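PDB 5UL3: OxsB protein from Bacillus megaterium, which catalyses the cobalamin-dependent radical SAM ring contraction of dAMP to an oxetane aldehyde, a step in the biosynthesis of oxetanocin A. Local coordinates for residues Asn592-Ser603 and Lys683-Gln694. Residues are numbered along the deposited sequence; the frame is centred on the assembly and turned at random. Where two conformers were deposited one is given.
Sequences NLSEACQMWIDS and KENILNVMTNWQ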
ATOM      1  N   ASN A 592      -8.979 -24.471 -17.074  1.00 32.20           N
ATOM      2  CA  ASN A 592      -9.775 -23.961 -18.185  1.00 30.01           C
ATOM      3  C   ASN A 592     -10.806 -22.942 -17.711  1.00 28.88           C
ATOM      4  O   ASN A 592     -11.080 -21.962 -18.411  1.00 33.22           O
ATOM      5  CB  ASN A 592     -10.476 -25.110 -18.918  1.00 35.20           C
ATOM      6  CG  ASN A 592      -9.510 -26.017 -19.646  1.00 40.59           C
ATOM      7  OD1 ASN A 592      -8.355 -25.659 -19.878  1.00 36.93           O
ATOM      8  ND2 ASN A 592      -9.986 -27.203 -20.024  1.00 44.01           N
ATOM      9  N   LEU A 593     -11.394 -23.166 -16.538  1.00 28.98           N
ATOM     10  CA  LEU A 593     -12.371 -22.224 -16.008  1.00 30.42           C
ATOM     11  C   LEU A 593     -11.707 -20.903 -15.628  1.00 34.99           C
ATOM     12  O   LEU A 593     -12.260 -19.823 -15.882  1.00 30.65           O
ATOM     13  CB  LEU A 593     -13.073 -22.832 -14.801  1.00 32.52           C
ATOM     14  CG  LEU A 593     -14.082 -23.946 -15.062  1.00 32.20           C
ATOM     15  CD1 LEU A 593     -14.435 -24.571 -13.717  1.00 30.21           C
ATOM     16  CD2 LEU A 593     -15.310 -23.392 -15.742  1.00 32.41           C
ATOM     17  N   SER A 594     -10.514 -20.976 -15.035  1.00 31.58           N
ATOM     18  CA  SER A 594      -9.765 -19.767 -14.708  1.00 31.30           C
ATOM     19  C   SER A 594      -9.405 -18.999 -15.971  1.00 35.35           C
ATOM     20  O   SER A 594      -9.576 -17.777 -16.038  1.00 31.37           O
ATOM     21  CB  SER A 594      -8.509 -20.131 -13.914  1.00 35.65           C
ATOM     22  OG  SER A 594      -7.561 -19.064 -13.921  1.00 32.40           O
ATOM     23  N   GLU A 595      -8.918 -19.707 -16.997  1.00 32.58           N
ATOM     24  CA  GLU A 595      -8.593 -19.060 -18.263  1.00 31.78           C
ATOM     25  C   GLU A 595      -9.817 -18.395 -18.880  1.00 33.66           C
ATOM     26  O   GLU A 595      -9.730 -17.263 -19.375  1.00 33.12           O
ATOM     27  CB  GLU A 595      -7.998 -20.081 -19.240  1.00 33.35           C
ATOM     28  CG  GLU A 595      -7.570 -19.500 -20.578  1.00 46.57           C
ATOM     29  CD  GLU A 595      -7.082 -20.563 -21.557  1.00 56.55           C
ATOM     30  OE1 GLU A 595      -7.886 -21.441 -21.938  1.00 53.80           O
ATOM     31  OE2 GLU A 595      -5.895 -20.519 -21.947  1.00 59.73           O
ATOM     32  N   ALA A 596     -10.961 -19.084 -18.881  1.00 30.84           N
ATOM     33  CA  ALA A 596     -12.165 -18.498 -19.466  1.00 30.96           C
ATOM     34  C   ALA A 596     -12.573 -17.229 -18.728  1.00 25.97           C
ATOM     35  O   ALA A 596     -12.997 -16.254 -19.350  1.00 28.93           O
ATOM     36  CB  ALA A 596     -13.319 -19.496 -19.450  1.00 33.87           C
ATOM     37  N   CYS A 597     -12.471 -17.237 -17.397  1.00 27.36           N
ATOM     38  CA  CYS A 597     -12.826 -16.046 -16.631  1.00 28.41           C
ATOM     39  C   CYS A 597     -11.879 -14.892 -16.935  1.00 30.75           C
ATOM     40  O   CYS A 597     -12.313 -13.736 -17.013  1.00 27.84           O
ATOM     41  CB  CYS A 597     -12.843 -16.371 -15.144  1.00 28.91           C
ATOM     42  SG  CYS A 597     -14.267 -17.365 -14.647  1.00 31.24           S
ATOM     43  N   GLN A 598     -10.582 -15.173 -17.114  1.00 27.83           N
ATOM     44  CA  GLN A 598      -9.690 -14.109 -17.577  1.00 33.05           C
ATOM     45  C   GLN A 598     -10.108 -13.593 -18.950  1.00 31.87           C
ATOM     46  O   GLN A 598     -10.076 -12.383 -19.202  1.00 30.75           O
ATOM     47  CB  GLN A 598      -8.238 -14.579 -17.621  1.00 33.27           C
ATOM     48  CG  GLN A 598      -7.300 -13.463 -18.050  1.00 33.42           C
ATOM     49  CD  GLN A 598      -7.241 -12.356 -17.008  1.00 36.74           C
ATOM     50  OE1 GLN A 598      -6.926 -12.608 -15.843  1.00 38.73           O
ATOM     51  NE2 GLN A 598      -7.554 -11.134 -17.414  1.00 35.72           N
ATOM     52  N   MET A 599     -10.497 -14.489 -19.861  1.00 28.73           N
ATOM     53  CA  MET A 599     -10.938 -14.024 -21.173  1.00 26.26           C
ATOM     54  C   MET A 599     -12.224 -13.209 -21.064  1.00 25.71           C
ATOM     55  O   MET A 599     -12.411 -12.229 -21.792  1.00 31.23           O
ATOM     56  CB  MET A 599     -11.125 -15.218 -22.117  1.00 29.68           C
ATOM     57  CG  MET A 599      -9.828 -15.961 -22.379  1.00 33.48           C
ATOM     58  SD  MET A 599     -10.080 -17.444 -23.409  1.00 41.52           S
ATOM     59  CE  MET A 599      -9.755 -16.774 -25.018  1.00 49.14           C
ATOM     60  N   TRP A 600     -13.113 -13.591 -20.151  1.00 24.29           N
ATOM     61  CA  TRP A 600     -14.304 -12.790 -19.898  1.00 26.32           C
ATOM     62  C   TRP A 600     -13.911 -11.383 -19.469  1.00 27.43           C
ATOM     63  O   TRP A 600     -14.406 -10.396 -20.014  1.00 27.79           O
ATOM     64  CB  TRP A 600     -15.151 -13.458 -18.818  1.00 25.27           C
ATOM     65  CG  TRP A 600     -16.358 -12.679 -18.394  1.00 28.00           C
ATOM     66  CD1 TRP A 600     -16.457 -11.821 -17.321  1.00 29.75           C
ATOM     67  CD2 TRP A 600     -17.655 -12.717 -19.000  1.00 27.42           C
ATOM     68  NE1 TRP A 600     -17.744 -11.323 -17.237  1.00 27.07           N
ATOM     69  CE2 TRP A 600     -18.494 -11.855 -18.257  1.00 27.02           C
ATOM     70  CE3 TRP A 600     -18.192 -13.398 -20.096  1.00 32.48           C
ATOM     71  CZ2 TRP A 600     -19.836 -11.656 -18.585  1.00 35.28           C
ATOM     72  CZ3 TRP A 600     -19.527 -13.203 -20.412  1.00 31.02           C
ATOM     73  CH2 TRP A 600     -20.331 -12.343 -19.664  1.00 29.28           C
ATOM     74  N   ILE A 601     -13.010 -11.284 -18.492  1.00 27.82           N
ATOM     75  CA  ILE A 601     -12.562  -9.975 -18.015  1.00 24.28           C
ATOM     76  C   ILE A 601     -11.973  -9.159 -19.160  1.00 31.00           C
ATOM     77  O   ILE A 601     -12.313  -7.986 -19.350  1.00 26.95           O
ATOM     78  CB  ILE A 601     -11.559 -10.152 -16.864  1.00 26.31           C
ATOM     79  CG1 ILE A 601     -12.309 -10.654 -15.631  1.00 25.62           C
ATOM     80  CG2 ILE A 601     -10.801  -8.830 -16.615  1.00 28.23           C
ATOM     81  CD1 ILE A 601     -11.424 -11.286 -14.552  1.00 26.07           C
ATOM     82  N   ASP A 602     -11.089  -9.773 -19.954  1.00 31.46           N
ATOM     83  CA  ASP A 602     -10.472  -9.053 -21.065  1.00 29.14           C
ATOM     84  C   ASP A 602     -11.518  -8.565 -22.064  1.00 30.63           C
ATOM     85  O   ASP A 602     -11.391  -7.466 -22.620  1.00 30.09           O
ATOM     86  CB  ASP A 602      -9.449  -9.952 -21.770  1.00 34.30           C
ATOM     87  CG  ASP A 602      -8.224 -10.255 -20.905  1.00 36.98           C
ATOM     88  OD1 ASP A 602      -8.054  -9.625 -19.841  1.00 35.31           O
ATOM     89  OD2 ASP A 602      -7.425 -11.134 -21.298  1.00 41.38           O
ATOM     90  N   SER A 603     -12.563  -9.369 -22.293  0.50 28.09           N
ATOM     91  CA  SER A 603     -13.587  -9.071 -23.292  0.50 29.17           C
ATOM     92  C   SER A 603     -14.481  -7.901 -22.898  0.50 28.18           C
ATOM     93  O   SER A 603     -15.112  -7.294 -23.773  0.50 26.78           O
ATOM     94  CB  SER A 603     -14.449 -10.315 -23.539  0.50 27.44           C
ATOM     95  OG  SER A 603     -15.279 -10.624 -22.424  0.50 23.03           O
ATOM     96  N   LYS A 683     -11.733 -26.879 -23.270  1.00 41.02           N
ATOM     97  CA  LYS A 683     -11.712 -25.445 -23.553  1.00 45.45           C
ATOM     98  C   LYS A 683     -12.773 -25.073 -24.578  1.00 52.59           C
ATOM     99  O   LYS A 683     -13.438 -24.037 -24.451  1.00 42.01           O
ATOM    100  CB  LYS A 683     -10.332 -25.023 -24.055  1.00 48.75           C
ATOM    101  CG  LYS A 683      -9.180 -25.276 -23.103  1.00 47.22           C
ATOM    102  CD  LYS A 683      -7.880 -24.787 -23.726  1.00 49.51           C
ATOM    103  CE  LYS A 683      -6.676 -25.113 -22.873  1.00 51.35           C
ATOM    104  NZ  LYS A 683      -6.684 -24.364 -21.591  1.00 56.39           N
ATOM    105  N   GLU A 684     -12.957 -25.921 -25.594  1.00 50.15           N
ATOM    106  CA  GLU A 684     -13.919 -25.631 -26.648  1.00 45.25           C
ATOM    107  C   GLU A 684     -15.338 -25.564 -26.096  1.00 43.46           C
ATOM    108  O   GLU A 684     -16.104 -24.653 -26.432  1.00 48.34           O
ATOM    109  CB  GLU A 684     -13.817 -26.684 -27.755  1.00 54.87           C
ATOM    110  CG  GLU A 684     -14.428 -26.250 -29.078  1.00 62.77           C
ATOM    111  CD  GLU A 684     -14.289 -27.304 -30.165  1.00 82.65           C
ATOM    112  OE1 GLU A 684     -14.741 -28.451 -29.953  1.00 82.09           O
ATOM    113  OE2 GLU A 684     -13.720 -26.982 -31.232  1.00 78.50           O
ATOM    114  N   ASN A 685     -15.715 -26.526 -25.255  1.00 39.18           N
ATOM    115  CA  ASN A 685     -17.065 -26.502 -24.708  1.00 43.66           C
ATOM    116  C   ASN A 685     -17.242 -25.322 -23.762  1.00 38.99           C
ATOM    117  O   ASN A 685     -18.280 -24.653 -23.783  1.00 37.81           O
ATOM    118  CB  ASN A 685     -17.381 -27.813 -23.986  1.00 43.90           C
ATOM    119  CG  ASN A 685     -18.849 -27.913 -23.575  1.00 43.51           C
ATOM    120  OD1 ASN A 685     -19.755 -27.749 -24.397  1.00 45.82           O
ATOM    121  ND2 ASN A 685     -19.086 -28.172 -22.298  1.00 37.69           N
ATOM    122  N   ILE A 686     -16.235 -25.055 -22.928  1.00 37.39           N
ATOM    123  CA  ILE A 686     -16.321 -23.945 -21.982  1.00 38.92           C
ATOM    124  C   ILE A 686     -16.509 -22.623 -22.727  1.00 33.22           C
ATOM    125  O   ILE A 686     -17.378 -21.817 -22.373  1.00 37.30           O
ATOM    126  CB  ILE A 686     -15.082 -23.949 -21.064  1.00 35.05           C
ATOM    127  CG1 ILE A 686     -15.219 -25.065 -20.033  1.00 35.78           C
ATOM    128  CG2 ILE A 686     -14.892 -22.609 -20.345  1.00 30.42           C
ATOM    129  CD1 ILE A 686     -13.945 -25.361 -19.257  1.00 34.76           C
ATOM    130  N   LEU A 687     -15.745 -22.410 -23.801  1.00 40.13           N
ATOM    131  CA  LEU A 687     -15.912 -21.197 -24.601  1.00 38.84           C
ATOM    132  C   LEU A 687     -17.310 -21.098 -25.198  1.00 40.49           C
ATOM    133  O   LEU A 687     -17.892 -20.006 -25.249  1.00 36.25           O
ATOM    134  CB  LEU A 687     -14.861 -21.140 -25.705  1.00 41.36           C
ATOM    135  CG  LEU A 687     -13.427 -20.789 -25.318  1.00 50.27           C
ATOM    136  CD1 LEU A 687     -12.672 -20.307 -26.547  1.00 54.49           C
ATOM    137  CD2 LEU A 687     -13.381 -19.741 -24.211  1.00 47.52           C
ATOM    138  N   ASN A 688     -17.860 -22.220 -25.687  1.00 37.10           N
ATOM    139  CA  ASN A 688     -19.213 -22.196 -26.241  1.00 41.28           C
ATOM    140  C   ASN A 688     -20.233 -21.831 -25.177  1.00 34.39           C
ATOM    141  O   ASN A 688     -21.203 -21.115 -25.451  1.00 36.61           O
ATOM    142  CB  ASN A 688     -19.585 -23.559 -26.840  1.00 44.82           C
ATOM    143  CG  ASN A 688     -18.995 -23.788 -28.214  1.00 49.09           C
ATOM    144  OD1 ASN A 688     -18.621 -22.847 -28.918  1.00 44.80           O
ATOM    145  ND2 ASN A 688     -18.918 -25.054 -28.609  1.00 59.60           N
ATOM    146  N   VAL A 689     -20.046 -22.349 -23.965  1.00 30.46           N
ATOM    147  CA  VAL A 689     -20.933 -22.009 -22.858  1.00 31.69           C
ATOM    148  C   VAL A 689     -20.824 -20.522 -22.541  1.00 33.65           C
ATOM    149  O   VAL A 689     -21.835 -19.842 -22.321  1.00 32.42           O
ATOM    150  CB  VAL A 689     -20.600 -22.877 -21.629  1.00 38.10           C
ATOM    151  CG1 VAL A 689     -21.437 -22.474 -20.425  1.00 37.77           C
ATOM    152  CG2 VAL A 689     -20.798 -24.365 -21.950  1.00 44.20           C
ATOM    153  N   MET A 690     -19.596 -19.997 -22.518  1.00 34.45           N
ATOM    154  CA  MET A 690     -19.398 -18.583 -22.199  1.00 29.42           C
ATOM    155  C   MET A 690     -19.943 -17.680 -23.297  1.00 38.49           C
ATOM    156  O   MET A 690     -20.515 -16.625 -23.004  1.00 32.73           O
ATOM    157  CB  MET A 690     -17.917 -18.305 -21.955  1.00 32.36           C
ATOM    158  CG  MET A 690     -17.631 -16.888 -21.471  1.00 31.74           C
ATOM    159  SD  MET A 690     -15.996 -16.718 -20.722  1.00 33.39           S
ATOM    160  CE  MET A 690     -14.894 -17.005 -22.107  1.00 33.05           C
ATOM    161  N   THR A 691     -19.777 -18.071 -24.570  1.00 37.04           N
ATOM    162  CA  THR A 691     -20.411 -17.323 -25.655  1.00 31.16           C
ATOM    163  C   THR A 691     -21.908 -17.184 -25.415  1.00 31.52           C
ATOM    164  O   THR A 691     -22.501 -16.130 -25.686  1.00 32.14           O
ATOM    165  CB  THR A 691     -20.150 -18.012 -27.002  1.00 30.21           C
ATOM    166  OG1 THR A 691     -18.759 -17.938 -27.328  1.00 35.12           O
ATOM    167  CG2 THR A 691     -20.956 -17.351 -28.107  1.00 38.25           C
ATOM    168  N   ASN A 692     -22.530 -18.239 -24.885  1.00 32.77           N
ATOM    169  CA  ASN A 692     -23.961 -18.203 -24.612  1.00 33.77           C
ATOM    170  C   ASN A 692     -24.271 -17.224 -23.492  1.00 37.34           C
ATOM    171  O   ASN A 692     -25.209 -16.427 -23.585  1.00 35.23           O
ATOM    172  CB  ASN A 692     -24.455 -19.605 -24.255  1.00 36.22           C
ATOM    173  CG  ASN A 692     -25.887 -19.835 -24.674  1.00 50.16           C
ATOM    174  OD1 ASN A 692     -26.728 -20.240 -23.867  1.00 56.40           O
ATOM    175  ND2 ASN A 692     -26.178 -19.560 -25.939  1.00 43.73           N
ATOM    176  N   TRP A 693     -23.490 -17.276 -22.412  1.00 37.44           N
ATOM    177  CA  TRP A 693     -23.702 -16.355 -21.305  1.00 30.94           C
ATOM    178  C   TRP A 693     -23.446 -14.912 -21.724  1.00 27.04           C
ATOM    179  O   TRP A 693     -24.088 -13.992 -21.210  1.00 31.65           O
ATOM    180  CB  TRP A 693     -22.793 -16.736 -20.139  1.00 28.96           C
ATOM    181  CG  TRP A 693     -23.203 -16.099 -18.870  1.00 25.96           C
ATOM    182  CD1 TRP A 693     -22.608 -15.027 -18.247  1.00 28.67           C
ATOM    183  CD2 TRP A 693     -24.317 -16.469 -18.057  1.00 28.97           C
ATOM    184  NE1 TRP A 693     -23.284 -14.728 -17.087  1.00 30.79           N
ATOM    185  CE2 TRP A 693     -24.331 -15.601 -16.945  1.00 31.12           C
ATOM    186  CE3 TRP A 693     -25.299 -17.461 -18.154  1.00 35.73           C
ATOM    187  CZ2 TRP A 693     -25.294 -15.687 -15.950  1.00 31.06           C
ATOM    188  CZ3 TRP A 693     -26.251 -17.548 -17.166  1.00 34.85           C
ATOM    189  CH2 TRP A 693     -26.243 -16.669 -16.071  1.00 33.89           C
ATOM    190  N   GLN A 694     -22.519 -14.699 -22.656  1.00 29.06           N
ATOM    191  CA  GLN A 694     -22.203 -13.354 -23.121  1.00 28.69           C
ATOM    192  C   GLN A 694     -23.416 -12.653 -23.725  1.00 36.10           C
ATOM    193  O   GLN A 694     -23.455 -11.420 -23.755  1.00 30.77           O
ATOM    194  CB  GLN A 694     -21.058 -13.417 -24.134  1.00 31.02           C
ATOM    195  CG  GLN A 694     -20.612 -12.054 -24.664  1.00 28.42           C
ATOM    196  CD  GLN A 694     -19.440 -12.143 -25.615  1.00 34.50           C
ATOM    197  OE1 GLN A 694     -19.521 -12.800 -26.652  1.00 36.48           O
ATOM    198  NE2 GLN A 694     -18.337 -11.479 -25.272  1.00 30.78           N
TER
HETATM  199  O   HOH W   1     -18.059 -10.417 -22.718  1.00 30.91           O
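Two helices of the C-terminal helix bundle, 588-617 and 683-709, pack side by side here, away from the cobalamin and the iron-sulfur cluster; the segments 592-603 and 683-694 run in the same general direction, with axes 10.1 Å apart at closest approach and 39° between them. They lie nearest at their N-terminal ends, where the CA atoms of N592 and K683 are 5.9 Å apart. K683 crosses the side chains of N592 and E595 there, and with the end of its chain bent (chi4 -67°) NZ donates a hydrogen bond to N592 OD1 (2.7 Å), tilted from the carbonyl plane. The same ammonium group meets E595 OE1 from above the carboxylate plane at 3.2 Å, a salt bridge. N592 ND2 hydrogen-bonds to G681 O, so the amide is held at its oxygen by K683 and at its nitrogen by G681, just before the second helix. Beside this polar corner I686 straddles the seam: CD1 touches N592 CB, while CG2 rests on A596 CB at 3.6 Å. M690 packs over the short side chain of A596, its SD 3.3 Å from A596 O. M690 CG, turned by chi1 of -174° away from its own backbone N, touches W600 CE3, and SD makes an oblique Met-aromatic contact with the W600 six-membered ring, 5.3 Å from its centroid. Q694 CA sits at the edge of the W600 ring, near its plane; Q694 OE1 accepts a hydrogen bond from G733 N. The indole nitrogens of W600 and W693 hydrogen-bond to S637 OG and I636 O on helix 620-648, and the two rings meet obliquely, W600 CH2 lying 3.8 Å from W693 CD1.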